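Vinylacetyl-CoA Delta-isomerase (Nitrosopumilus maritimus SCM1, PDB 6VJR) probably converts 4-hydroxybutyryl-CoA to crotonyl-CoA and isomerises vinylacetyl-CoA, using FAD and a [4Fe-4S] cluster. Local coordinates at residues V302-N314 and N420-T432. Sequence-based numbering, arbitrary orientation.
Sequences VLIGAAATIADYN and NRMRILRLIENMT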
loop_
_atom_site.group_PDB
_atom_site.type_symbol
_atom_site.label_atom_id
_atom_site.label_comp_id
_atom_site.label_asym_id
_atom_site.label_seq_id
_atom_site.Cartn_x
_atom_site.Cartn_y
_atom_site.Cartn_z
ATOM N N VAL A 302 3.689 5.536 -22.061
ATOM C CA VAL A 302 3.623 4.467 -23.064
ATOM C C VAL A 302 2.861 3.256 -22.510
ATOM O O VAL A 302 1.993 2.725 -23.188
ATOM C CB VAL A 302 5.035 4.085 -23.551
ATOM C CG1 VAL A 302 4.999 2.849 -24.437
ATOM C CG2 VAL A 302 5.734 5.232 -24.252
ATOM N N LEU A 303 3.200 2.800 -21.303
ATOM C CA LEU A 303 2.577 1.624 -20.707
ATOM C C LEU A 303 1.081 1.842 -20.484
ATOM O O LEU A 303 0.258 0.974 -20.696
ATOM C CB LEU A 303 3.375 1.231 -19.480
ATOM C CG LEU A 303 2.957 -0.109 -18.873
ATOM C CD1 LEU A 303 2.908 -1.217 -19.852
ATOM C CD2 LEU A 303 3.945 -0.436 -17.739
ATOM N N ILE A 304 0.724 3.047 -20.035
ATOM C CA ILE A 304 -0.672 3.409 -19.839
ATOM C C ILE A 304 -1.403 3.340 -21.185
ATOM O O ILE A 304 -2.481 2.767 -21.337
ATOM C CB ILE A 304 -0.779 4.793 -19.200
ATOM C CG1 ILE A 304 -0.284 4.789 -17.771
ATOM C CG2 ILE A 304 -2.197 5.333 -19.346
ATOM C CD1 ILE A 304 -0.035 6.172 -17.211
ATOM N N GLY A 305 -0.776 3.913 -22.212
ATOM C CA GLY A 305 -1.313 3.850 -23.547
ATOM C C GLY A 305 -1.484 2.406 -24.043
ATOM O O GLY A 305 -2.469 2.099 -24.719
ATOM N N ALA A 306 -0.518 1.532 -23.746
ATOM C CA ALA A 306 -0.623 0.144 -24.144
ATOM C C ALA A 306 -1.781 -0.541 -23.430
ATOM O O ALA A 306 -2.531 -1.287 -24.071
ATOM C CB ALA A 306 0.658 -0.553 -23.900
ATOM N N ALA A 307 -1.927 -0.290 -22.118
ATOM C CA ALA A 307 -3.011 -0.901 -21.362
ATOM C C ALA A 307 -4.370 -0.423 -21.931
ATOM O O ALA A 307 -5.315 -1.189 -22.102
ATOM C CB ALA A 307 -2.835 -0.521 -19.915
ATOM N N ALA A 308 -4.499 0.878 -22.244
ATOM C CA ALA A 308 -5.748 1.424 -22.780
ATOM C C ALA A 308 -6.043 0.815 -24.145
ATOM O O ALA A 308 -7.206 0.563 -24.487
ATOM C CB ALA A 308 -5.712 2.932 -22.843
ATOM N N THR A 309 -4.973 0.607 -24.932
ATOM C CA THR A 309 -5.147 -0.001 -26.247
ATOM C C THR A 309 -5.664 -1.433 -26.135
ATOM O O THR A 309 -6.583 -1.788 -26.870
ATOM C CB THR A 309 -3.877 0.097 -27.064
ATOM O OG1 THR A 309 -3.502 1.461 -27.258
ATOM C CG2 THR A 309 -4.008 -0.614 -28.390
ATOM N N ILE A 310 -5.028 -2.266 -25.303
ATOM C CA ILE A 310 -5.500 -3.651 -25.198
ATOM C C ILE A 310 -6.943 -3.711 -24.671
ATOM O O ILE A 310 -7.740 -4.539 -25.108
ATOM C CB ILE A 310 -4.505 -4.556 -24.445
ATOM C CG1 ILE A 310 -4.883 -6.021 -24.540
ATOM C CG2 ILE A 310 -4.371 -4.171 -22.972
ATOM C CD1 ILE A 310 -4.977 -6.595 -25.937
ATOM N N ALA A 311 -7.325 -2.844 -23.734
ATOM C CA ALA A 311 -8.699 -2.788 -23.243
ATOM C C ALA A 311 -9.674 -2.519 -24.391
ATOM O O ALA A 311 -10.721 -3.168 -24.513
ATOM C CB ALA A 311 -8.878 -1.771 -22.136
ATOM N N ASP A 312 -9.309 -1.573 -25.269
ATOM C CA ASP A 312 -10.074 -1.251 -26.462
ATOM C C ASP A 312 -10.205 -2.464 -27.382
ATOM O O ASP A 312 -11.325 -2.861 -27.739
ATOM C CB ASP A 312 -9.379 -0.072 -27.120
ATOM C CG ASP A 312 -9.875 0.346 -28.477
ATOM O OD1 ASP A 312 -10.755 -0.332 -28.974
ATOM O OD2 ASP A 312 -9.337 1.346 -29.029
ATOM N N TYR A 313 -9.076 -3.120 -27.670
ATOM C CA TYR A 313 -9.074 -4.278 -28.561
ATOM C C TYR A 313 -9.886 -5.444 -27.982
ATOM O O TYR A 313 -10.430 -6.269 -28.742
ATOM C CB TYR A 313 -7.623 -4.693 -28.781
ATOM C CG TYR A 313 -6.771 -3.768 -29.643
ATOM C CD1 TYR A 313 -7.334 -2.764 -30.434
ATOM C CD2 TYR A 313 -5.407 -4.010 -29.771
ATOM C CE1 TYR A 313 -6.533 -1.992 -31.249
ATOM C CE2 TYR A 313 -4.622 -3.266 -30.626
ATOM C CZ TYR A 313 -5.196 -2.288 -31.402
ATOM O OH TYR A 313 -4.370 -1.541 -32.213
ATOM N N ASN A 314 -9.884 -5.557 -26.636
ATOM C CA ASN A 314 -10.622 -6.599 -25.955
ATOM C C ASN A 314 -12.109 -6.328 -25.900
ATOM O O ASN A 314 -12.844 -7.224 -25.495
ATOM C CB ASN A 314 -10.110 -6.902 -24.551
ATOM C CG ASN A 314 -8.747 -7.536 -24.500
ATOM O OD1 ASN A 314 -8.293 -8.147 -25.471
ATOM N ND2 ASN A 314 -8.117 -7.486 -23.330
ATOM N N ASN A 420 -2.400 -6.493 -34.690
ATOM C CA ASN A 420 -2.273 -5.344 -33.803
ATOM C C ASN A 420 -2.471 -5.733 -32.334
ATOM O O ASN A 420 -1.757 -5.225 -31.450
ATOM C CB ASN A 420 -3.222 -4.216 -34.177
ATOM C CG ASN A 420 -2.897 -3.576 -35.505
ATOM O OD1 ASN A 420 -1.761 -3.621 -35.984
ATOM N ND2 ASN A 420 -3.872 -2.881 -36.049
ATOM N N ARG A 421 -3.431 -6.645 -32.046
ATOM C CA ARG A 421 -3.613 -7.119 -30.689
ATOM C C ARG A 421 -2.370 -7.851 -30.189
ATOM O O ARG A 421 -1.935 -7.630 -29.066
ATOM C CB ARG A 421 -4.882 -7.939 -30.642
ATOM C CG ARG A 421 -5.306 -8.395 -29.263
ATOM C CD ARG A 421 -6.744 -8.914 -29.268
ATOM N NE ARG A 421 -7.164 -9.360 -27.934
ATOM C CZ ARG A 421 -7.250 -10.615 -27.480
ATOM N NH1 ARG A 421 -7.019 -11.632 -28.294
ATOM N NH2 ARG A 421 -7.479 -10.814 -26.186
ATOM N N MET A 422 -1.789 -8.694 -31.031
ATOM C CA MET A 422 -0.528 -9.342 -30.703
ATOM C C MET A 422 0.578 -8.329 -30.419
ATOM O O MET A 422 1.325 -8.474 -29.451
ATOM C CB MET A 422 -0.085 -10.331 -31.777
ATOM C CG MET A 422 -1.059 -11.439 -31.945
ATOM S SD MET A 422 -0.618 -12.688 -33.169
ATOM C CE MET A 422 1.145 -12.733 -32.825
ATOM N N ARG A 423 0.724 -7.330 -31.280
ATOM C CA ARG A 423 1.798 -6.373 -31.107
ATOM C C ARG A 423 1.677 -5.629 -29.770
ATOM O O ARG A 423 2.671 -5.397 -29.090
ATOM C CB ARG A 423 1.798 -5.364 -32.267
ATOM C CG ARG A 423 2.397 -5.917 -33.542
ATOM C CD ARG A 423 2.177 -4.973 -34.717
ATOM N NE ARG A 423 2.834 -5.391 -35.946
ATOM C CZ ARG A 423 4.134 -5.368 -36.155
ATOM N NH1 ARG A 423 4.943 -4.721 -35.339
ATOM N NH2 ARG A 423 4.610 -5.895 -37.268
ATOM N N ILE A 424 0.454 -5.218 -29.408
ATOM C CA ILE A 424 0.307 -4.427 -28.193
ATOM C C ILE A 424 0.565 -5.322 -26.964
ATOM O O ILE A 424 1.192 -4.894 -26.002
ATOM C CB ILE A 424 -1.013 -3.644 -28.113
ATOM C CG1 ILE A 424 -0.828 -2.447 -27.179
ATOM C CG2 ILE A 424 -2.189 -4.525 -27.714
ATOM C CD1 ILE A 424 -0.028 -1.321 -27.808
ATOM N N LEU A 425 0.126 -6.580 -26.994
ATOM C CA LEU A 425 0.436 -7.512 -25.918
ATOM C C LEU A 425 1.943 -7.710 -25.741
ATOM O O LEU A 425 2.449 -7.698 -24.611
ATOM C CB LEU A 425 -0.285 -8.844 -26.126
ATOM C CG LEU A 425 -1.812 -8.820 -25.970
ATOM C CD1 LEU A 425 -2.433 -10.013 -26.620
ATOM C CD2 LEU A 425 -2.163 -8.793 -24.498
ATOM N N ARG A 426 2.654 -7.862 -26.860
ATOM C CA ARG A 426 4.122 -7.984 -26.814
ATOM C C ARG A 426 4.765 -6.729 -26.215
ATOM O O ARG A 426 5.756 -6.820 -25.515
ATOM C CB ARG A 426 4.714 -8.321 -28.186
ATOM C CG ARG A 426 4.395 -9.765 -28.582
ATOM C CD ARG A 426 5.084 -10.756 -27.671
ATOM N NE ARG A 426 5.036 -12.081 -28.275
ATOM C CZ ARG A 426 4.803 -13.225 -27.585
ATOM N NH1 ARG A 426 4.929 -13.218 -26.278
ATOM N NH2 ARG A 426 4.548 -14.347 -28.242
ATOM N N LEU A 427 4.242 -5.531 -26.540
ATOM C CA LEU A 427 4.755 -4.311 -25.947
ATOM C C LEU A 427 4.641 -4.353 -24.416
ATOM O O LEU A 427 5.609 -4.025 -23.689
ATOM C CB LEU A 427 4.182 -3.053 -26.574
ATOM C CG LEU A 427 4.742 -1.747 -26.021
ATOM C CD1 LEU A 427 6.231 -1.595 -26.264
ATOM C CD2 LEU A 427 3.975 -0.583 -26.602
ATOM N N ILE A 428 3.464 -4.751 -23.926
ATOM C CA ILE A 428 3.248 -4.861 -22.477
ATOM C C ILE A 428 4.204 -5.884 -21.866
ATOM O O ILE A 428 4.828 -5.605 -20.843
ATOM C CB ILE A 428 1.774 -5.142 -22.144
ATOM C CG1 ILE A 428 0.895 -3.997 -22.618
ATOM C CG2 ILE A 428 1.618 -5.343 -20.643
ATOM C CD1 ILE A 428 -0.602 -4.270 -22.550
ATOM N N GLU A 429 4.347 -7.052 -22.496
ATOM C CA GLU A 429 5.297 -8.055 -22.023
ATOM C C GLU A 429 6.721 -7.488 -21.955
ATOM O O GLU A 429 7.445 -7.654 -20.984
ATOM C CB GLU A 429 5.223 -9.288 -22.923
ATOM C CG GLU A 429 6.065 -10.459 -22.442
ATOM C CD GLU A 429 6.400 -11.538 -23.496
ATOM O OE1 GLU A 429 6.294 -11.241 -24.718
ATOM O OE2 GLU A 429 6.762 -12.687 -23.122
ATOM N N ASN A 430 7.112 -6.772 -23.004
ATOM C CA ASN A 430 8.444 -6.210 -23.103
ATOM C C ASN A 430 8.753 -5.233 -21.974
ATOM O O ASN A 430 9.874 -5.187 -21.491
ATOM C CB ASN A 430 8.578 -5.514 -24.458
ATOM C CG ASN A 430 9.789 -4.632 -24.637
ATOM O OD1 ASN A 430 10.925 -5.099 -24.811
ATOM N ND2 ASN A 430 9.563 -3.345 -24.544
ATOM N N MET A 431 7.770 -4.439 -21.589
ATOM C CA MET A 431 7.968 -3.419 -20.566
ATOM C C MET A 431 7.792 -3.945 -19.137
ATOM O O MET A 431 8.241 -3.270 -18.203
ATOM C CB MET A 431 7.034 -2.242 -20.809
ATOM C CG MET A 431 7.363 -1.534 -22.106
ATOM S SD MET A 431 6.409 -0.040 -22.384
ATOM C CE MET A 431 7.283 1.043 -21.236
ATOM N N THR A 432 7.137 -5.097 -18.944
ATOM C CA THR A 432 6.855 -5.607 -17.590
ATOM C C THR A 432 7.648 -6.858 -17.223
ATOM O O THR A 432 7.875 -7.090 -16.041
ATOM C CB THR A 432 5.344 -5.808 -17.468
ATOM O OG1 THR A 432 4.883 -6.847 -18.320
ATOM C CG2 THR A 432 4.580 -4.516 -17.704
#
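Ile424 and Ile310 lock helices 302-314 and 420-432 together where the packing is close. Ile424 is a knob among Ala306, Thr309, Ile310 and Tyr313, its CG1 3.7 Å from Ala306 O. Ile310 returns the fit among Arg421, Ile424, Leu425 and Ile428; with CG1 anti to the backbone N (chi1 -170°), its CD1 reaches Leu425 CD2 at 3.8 Å. The methyl of Ala306 lets Ile428 in, CB to CG1 3.7 Å. These knobs-into-holes join two helices running in roughly opposite directions, axes 9.5 Å apart and inclined at 144°, within the helical C-terminal domain of the acyl-CoA dehydrogenase-like fold. The fit is looser at Leu303, which comes no nearer to Thr432 than 4.1 Å, CD2 to CG2, although beside it the side chains of Val302 and Met431 touch, crossing at about a right angle. The other end is polar but likewise buried, covered by two neighbouring subunits. There the extended Arg421 grips one oxygen, Asn314 OD1, side-on through NE (3.0 Å) and NH2 (2.9 Å), with the oxygen in the guanidinium plane, while NH1 bonds Leu410 O. Asn314 also touches FAD, which puts Arg421 probably in the second shell of the cofactor; an alanine in its place would probably leave Asn314 OD1 without either of these donors and its amide freer to turn beside FAD. Tyr313 lays its CD2 3.7 Å from Arg421 CA, and its OH is hydrogen-bonded to Asp480 of a neighbouring subunit.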